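Local coordinates for metallo-beta-lactamase family protein (Staphylococcus aureus, PDB 3R2U) that binds an iron(III) ion in a metallo-beta-lactamase fold, carries a rhodanese-like domain and probably acts as a hydrolase or sulfur-metabolising enzyme, at residues Y287-A292 with D361-Q367; A159-M163 with P210-Q214. All blocks are in the same frame, centred on the assembly; numbering follows the deposited sequence.

Interactions 1 and 2 lie on opposite sides of the chain's centre, their own centres 49 Å apart and their nearest atoms about 32 Å apart, so neither touches the other. Interaction 2 belongs to the metallo-beta-lactamase part of the chain, at the start of strand 164-168; the iron ligand Asp169 directly follows that strand, completing a site with His80 and His143. Interaction 1 comes later in the chain, at the edge of a separate parallel four-stranded sheet, and includes no iron ligand. Both contacts also border other copies of the protein, at different interfaces: residues of 287-292 and 361-367 meet a second subunit, those of 159-163 and 210-214 a third.

Interaction 1 (Y287-A292 with D361-Q367); sequences YTVYPA and DDIAGYQ
Pro291 and Tyr366 form a single parallel beta bridge, with CA atoms 4.9 Å apart and the end-to-end directions of the two segments 34° apart. Tyr366 N donates to Tyr290 O at 3.1 Å, arriving 41° out of the carbonyl plane, and Ala292 N donates to Tyr366 O at 2.9 Å; these two bonds, which join Tyr366 to the residues on either side of Pro291 in sequence, are the pattern of a parallel bridge. Towards Tyr287 the backbones diverge and water fills in: one molecule lies between Thr288 O and Ile363 O, another accepts from Tyr290 N and donates to Ala364 O.

Near the start of both segments the Tyr287 side chain spans the gap. With CG between the backbone N and the carbonyl carbon (chi1 63°), its phenol reaches across so that Tyr287 OH accepts a hydrogen bond from Ile363 N at 3.0 Å. Asp361 O sits over one face of this ring, 3.2 Å from Tyr287 CZ. Val289 CG1 lies 3.7 Å from Gly365 CA and also meets Ile363 CG2. Having no side chain, Gly365 lets the methyl of Ala292 settle against its CA. Pro291 lies alongside the Tyr366 ring, pointing the same way: Pro291 CD approaches Tyr366 CE1 to 3.6 Å, while Pro291 CA stands over the face, 4.3 Å from the centroid of the Tyr366 ring, a CH-pi contact. Tyr366 OH is hydrogen-bonded to Asp67 of the second subunit, whose Ile63 packs on Tyr290, Pro291 and Tyr366.

Segment 287-292 thus pairs locally with strand 363-367, the outermost strand of a parallel sheet, while strand 339-342 holds that strand's other edge through backbone bonds of Ala364, Gly365 and Gln367. Helix 345-356 packs against Tyr287 and Val289 through Val348, Thr352 and Gln356.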
loop_
_atom_site.group_PDB
_atom_site.type_symbol
_atom_site.label_atom_id
_atom_site.label_comp_id
_atom_site.label_asym_id
_atom_site.label_seq_id
_atom_site.Cartn_x
_atom_site.Cartn_y
_atom_site.Cartn_z
ATOM N N TYR A 287 16.449 -3.569 -6.147
ATOM C CA TYR A 287 16.977 -4.911 -6.194
ATOM C C TYR A 287 16.433 -5.775 -5.085
ATOM O O TYR A 287 15.939 -5.276 -4.084
ATOM C CB TYR A 287 18.514 -4.903 -6.176
ATOM C CG TYR A 287 19.165 -4.333 -4.938
ATOM C CD1 TYR A 287 19.344 -2.957 -4.784
ATOM C CD2 TYR A 287 19.666 -5.173 -3.951
ATOM C CE1 TYR A 287 19.993 -2.435 -3.645
ATOM C CE2 TYR A 287 20.297 -4.674 -2.840
ATOM C CZ TYR A 287 20.468 -3.307 -2.693
ATOM O OH TYR A 287 21.100 -2.837 -1.587
ATOM N N THR A 288 16.535 -7.081 -5.262
ATOM C CA THR A 288 16.003 -7.991 -4.260
ATOM C C THR A 288 16.959 -8.195 -3.094
ATOM O O THR A 288 18.183 -8.258 -3.266
ATOM C CB THR A 288 15.669 -9.378 -4.862
ATOM O OG1 THR A 288 16.864 -9.994 -5.367
ATOM C CG2 THR A 288 14.644 -9.247 -5.994
ATOM N N VAL A 289 16.375 -8.253 -1.901
ATOM C CA VAL A 289 17.092 -8.570 -0.681
ATOM C C VAL A 289 16.353 -9.744 -0.049
ATOM O O VAL A 289 15.233 -9.607 0.479
ATOM C CB VAL A 289 17.152 -7.408 0.268
ATOM C CG1 VAL A 289 17.880 -7.829 1.532
ATOM C CG2 VAL A 289 17.848 -6.226 -0.415
ATOM N N TYR A 290 16.973 -10.906 -0.162
ATOM C CA TYR A 290 16.396 -12.133 0.291
ATOM C C TYR A 290 17.178 -12.693 1.502
ATOM O O TYR A 290 18.254 -12.190 1.860
ATOM C CB TYR A 290 16.352 -13.161 -0.863
ATOM C CG TYR A 290 15.418 -12.891 -2.059
ATOM C CD1 TYR A 290 14.344 -11.989 -1.993
ATOM C CD2 TYR A 290 15.523 -13.671 -3.210
ATOM C CE1 TYR A 290 13.468 -11.802 -3.111
ATOM C CE2 TYR A 290 14.667 -13.504 -4.307
ATOM C CZ TYR A 290 13.640 -12.580 -4.262
ATOM O OH TYR A 290 12.806 -12.464 -5.372
ATOM N N PRO A 291 16.640 -13.725 2.145
ATOM C CA PRO A 291 17.349 -14.243 3.331
ATOM C C PRO A 291 18.770 -14.621 3.009
ATOM O O PRO A 291 19.030 -15.151 1.934
ATOM C CB PRO A 291 16.545 -15.490 3.706
ATOM C CG PRO A 291 15.155 -15.193 3.195
ATOM C CD PRO A 291 15.315 -14.342 1.978
ATOM N N ALA A 292 19.677 -14.344 3.930
ATOM C CA ALA A 292 21.075 -14.690 3.734
ATOM C C ALA A 292 21.520 -15.630 4.832
ATOM O O ALA A 292 21.119 -15.483 5.962
ATOM C CB ALA A 292 21.935 -13.432 3.726
ATOM N N ASP A 361 24.285 0.307 -2.838
ATOM C CA ASP A 361 23.422 -0.676 -3.519
ATOM C C ASP A 361 23.818 -2.114 -3.193
ATOM O O ASP A 361 23.397 -3.035 -3.883
ATOM C CB ASP A 361 23.559 -0.513 -5.061
ATOM C CG ASP A 361 22.977 0.796 -5.588
ATOM O OD1 ASP A 361 22.151 1.456 -4.908
ATOM O OD2 ASP A 361 23.337 1.158 -6.719
ATOM N N ASP A 362 24.605 -2.316 -2.146
ATOM C CA ASP A 362 25.203 -3.631 -1.896
ATOM C C ASP A 362 24.699 -4.442 -0.685
ATOM O O ASP A 362 25.438 -5.273 -0.155
ATOM C CB ASP A 362 26.723 -3.471 -1.839
ATOM C CG ASP A 362 27.315 -3.057 -3.183
ATOM O OD1 ASP A 362 26.668 -3.279 -4.209
ATOM O OD2 ASP A 362 28.436 -2.512 -3.215
ATOM N N ILE A 363 23.451 -4.239 -0.285
ATOM C CA ILE A 363 22.865 -5.065 0.780
ATOM C C ILE A 363 22.830 -6.469 0.198
ATOM O O ILE A 363 22.316 -6.687 -0.905
ATOM C CB ILE A 363 21.475 -4.619 1.179
ATOM C CG1 ILE A 363 21.540 -3.235 1.817
ATOM C CG2 ILE A 363 20.836 -5.595 2.175
ATOM C CD1 ILE A 363 22.384 -3.164 3.090
ATOM N N ALA A 364 23.417 -7.405 0.919
ATOM C CA ALA A 364 23.531 -8.781 0.450
ATOM C C ALA A 364 22.382 -9.688 0.864
ATOM O O ALA A 364 22.133 -10.699 0.226
ATOM C CB ALA A 364 24.860 -9.378 0.902
ATOM N N GLY A 365 21.670 -9.327 1.911
ATOM C CA GLY A 365 20.568 -10.161 2.369
ATOM C C GLY A 365 20.165 -9.785 3.765
ATOM O O GLY A 365 20.655 -8.809 4.295
ATOM N N TYR A 366 19.232 -10.533 4.346
ATOM C CA TYR A 366 18.757 -10.221 5.670
ATOM C C TYR A 366 18.560 -11.479 6.508
ATOM O O TYR A 366 18.549 -12.593 5.989
ATOM C CB TYR A 366 17.442 -9.433 5.611
ATOM C CG TYR A 366 16.205 -10.256 5.251
ATOM C CD1 TYR A 366 15.842 -10.456 3.932
ATOM C CD2 TYR A 366 15.399 -10.816 6.239
ATOM C CE1 TYR A 366 14.727 -11.221 3.594
ATOM C CE2 TYR A 366 14.279 -11.576 5.914
ATOM C CZ TYR A 366 13.963 -11.781 4.583
ATOM O OH TYR A 366 12.871 -12.515 4.249
ATOM N N GLN A 367 18.492 -11.277 7.820
ATOM C CA GLN A 367 18.153 -12.330 8.760
ATOM C C GLN A 367 17.035 -11.786 9.640
ATOM O O GLN A 367 16.995 -10.593 9.951
ATOM C CB GLN A 367 19.320 -12.782 9.628
ATOM C CG GLN A 367 20.433 -13.557 8.908
ATOM C CD GLN A 367 21.665 -12.727 8.624
ATOM O OE1 GLN A 367 22.298 -12.854 7.563
ATOM N NE2 GLN A 367 22.031 -11.887 9.575
HETATM O O HOH W 1 20.625 -8.681 -1.830
HETATM O O HOH W 2 19.545 -11.301 -1.232
#

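Interaction 2 (A159-M163 with P210-Q214); sequences AQVPM and PDYIQ
Gln214 N meets Met163 O in the direct hydrogen bond of this contact, 2.9 Å long and nearly straight at 169°, with the donor tilted only 16° from the carbonyl plane. The same oxygen has two further partners: the CA of Ile213 makes a CH...O contact with Met163 O at 3.4 Å, and a water donates to Met163 O at 2.7 Å. That water also donates to Tyr212 O, linking the two backbones a second time.

Beyond this polar centre the side chains close up. Tyr212 swings its ring back with CG between the backbone N and the carbonyl carbon (chi1 57°), bringing the phenol across Val161 at about a right angle; Tyr212 OH comes tightly against Val161 CB, 3.1 Å away. Pro162 O lies at the edge of the same ring, 3.7 Å from Tyr212 CE1. The Pro162 ring rests against two neighbouring apolar groups, its CG 3.9 Å from both Pro210 CG and Ile213 CG2.

A type I turn from Pro210 to Ile213, closed by Ile213 N on Pro210 O, sets these groups in place and lays Pro210 CB over one face of the Tyr212 ring. Further out, Met163 is backbone-bonded to Leu152 and Gln214 to Leu165, which joins the two loops to the sheet where parallel strands 164-168 and 214-217 begin. Trp216 NE1 holds Gln214 OE1.

A straight backbone bond and a water satisfy Met163 O, and the same water with Thr236 of the third subunit serves Tyr212 O; the start of the strand pair thus rests on polar bonds with hydrophobic packing alongside.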
loop_
_atom_site.group_PDB
_atom_site.type_symbol
_atom_site.label_atom_id
_atom_site.label_comp_id
_atom_site.label_asym_id
_atom_site.label_seq_id
_atom_site.Cartn_x
_atom_site.Cartn_y
_atom_site.Cartn_z
ATOM N N ALA A 159 5.509 38.178 -15.153
ATOM C CA ALA A 159 6.188 38.772 -13.980
ATOM C C ALA A 159 7.477 39.497 -14.398
ATOM O O ALA A 159 8.216 39.005 -15.226
ATOM C CB ALA A 159 6.500 37.698 -12.949
ATOM N N GLN A 160 7.728 40.658 -13.808
ATOM C CA GLN A 160 8.913 41.479 -14.105
ATOM C C GLN A 160 9.921 41.461 -12.964
ATOM O O GLN A 160 10.928 42.168 -13.012
ATOM C CB GLN A 160 8.491 42.935 -14.263
ATOM C CG GLN A 160 7.346 43.153 -15.198
ATOM C CD GLN A 160 7.757 43.008 -16.627
ATOM O OE1 GLN A 160 7.589 41.952 -17.217
ATOM N NE2 GLN A 160 8.347 44.049 -17.178
ATOM N N VAL A 161 9.614 40.711 -11.920
ATOM C CA VAL A 161 10.440 40.650 -10.726
ATOM C C VAL A 161 10.609 39.189 -10.362
ATOM O O VAL A 161 9.743 38.377 -10.685
ATOM C CB VAL A 161 9.771 41.386 -9.535
ATOM C CG1 VAL A 161 9.683 42.917 -9.784
ATOM C CG2 VAL A 161 8.383 40.810 -9.248
ATOM N N PRO A 162 11.727 38.843 -9.702
ATOM C CA PRO A 162 11.963 37.463 -9.319
ATOM C C PRO A 162 11.033 37.020 -8.207
ATOM O O PRO A 162 10.541 37.843 -7.424
ATOM C CB PRO A 162 13.418 37.476 -8.857
ATOM C CG PRO A 162 13.640 38.875 -8.382
ATOM C CD PRO A 162 12.849 39.719 -9.303
ATOM N N MET A 163 10.786 35.721 -8.146
ATOM C CA MET A 163 9.906 35.141 -7.163
ATOM C C MET A 163 10.670 34.469 -6.036
ATOM O O MET A 163 10.272 34.546 -4.891
ATOM C CB MET A 163 9.004 34.094 -7.828
ATOM C CG MET A 163 7.956 33.439 -6.879
ATOM S SD MET A 163 7.263 31.911 -7.550
ATOM C CE MET A 163 6.518 32.497 -9.063
ATOM N N PRO A 210 15.461 41.540 -4.135
ATOM C CA PRO A 210 14.264 42.057 -3.443
ATOM C C PRO A 210 13.945 41.245 -2.184
ATOM O O PRO A 210 13.999 40.018 -2.195
ATOM C CB PRO A 210 13.160 41.916 -4.483
ATOM C CG PRO A 210 13.909 41.822 -5.835
ATOM C CD PRO A 210 15.148 41.064 -5.495
ATOM N N ASP A 211 13.619 41.936 -1.108
ATOM C CA ASP A 211 13.376 41.271 0.171
ATOM C C ASP A 211 12.145 40.348 0.201
ATOM O O ASP A 211 12.013 39.527 1.099
ATOM C CB ASP A 211 13.324 42.302 1.304
ATOM C CG ASP A 211 14.721 42.821 1.697
ATOM O OD1 ASP A 211 15.745 42.267 1.202
ATOM O OD2 ASP A 211 14.793 43.764 2.522
ATOM N N TYR A 212 11.277 40.463 -0.791
ATOM C CA TYR A 212 10.070 39.636 -0.862
ATOM C C TYR A 212 10.266 38.303 -1.634
ATOM O O TYR A 212 9.297 37.512 -1.813
ATOM C CB TYR A 212 8.933 40.443 -1.485
ATOM C CG TYR A 212 9.248 40.995 -2.868
ATOM C CD1 TYR A 212 9.350 40.152 -3.967
ATOM C CD2 TYR A 212 9.406 42.363 -3.078
ATOM C CE1 TYR A 212 9.627 40.643 -5.222
ATOM C CE2 TYR A 212 9.685 42.872 -4.345
ATOM C CZ TYR A 212 9.791 42.007 -5.408
ATOM O OH TYR A 212 10.067 42.476 -6.662
ATOM N N ILE A 213 11.480 38.045 -2.118
ATOM C CA ILE A 213 11.708 36.777 -2.804
ATOM C C ILE A 213 11.692 35.641 -1.776
ATOM O O ILE A 213 12.081 35.826 -0.615
ATOM C CB ILE A 213 13.017 36.704 -3.610
ATOM C CG1 ILE A 213 14.245 36.702 -2.700
ATOM C CG2 ILE A 213 13.070 37.816 -4.676
ATOM C CD1 ILE A 213 15.545 36.344 -3.456
ATOM N N GLN A 214 11.207 34.482 -2.192
ATOM C CA GLN A 214 11.265 33.306 -1.329
ATOM C C GLN A 214 12.665 32.687 -1.394
ATOM O O GLN A 214 13.402 32.917 -2.347
ATOM C CB GLN A 214 10.253 32.269 -1.766
ATOM C CG GLN A 214 8.813 32.733 -1.694
ATOM C CD GLN A 214 7.857 31.656 -2.143
ATOM O OE1 GLN A 214 8.001 30.504 -1.765
ATOM N NE2 GLN A 214 6.865 32.028 -2.939
HETATM O O HOH W 3 8.197 35.841 -3.685
#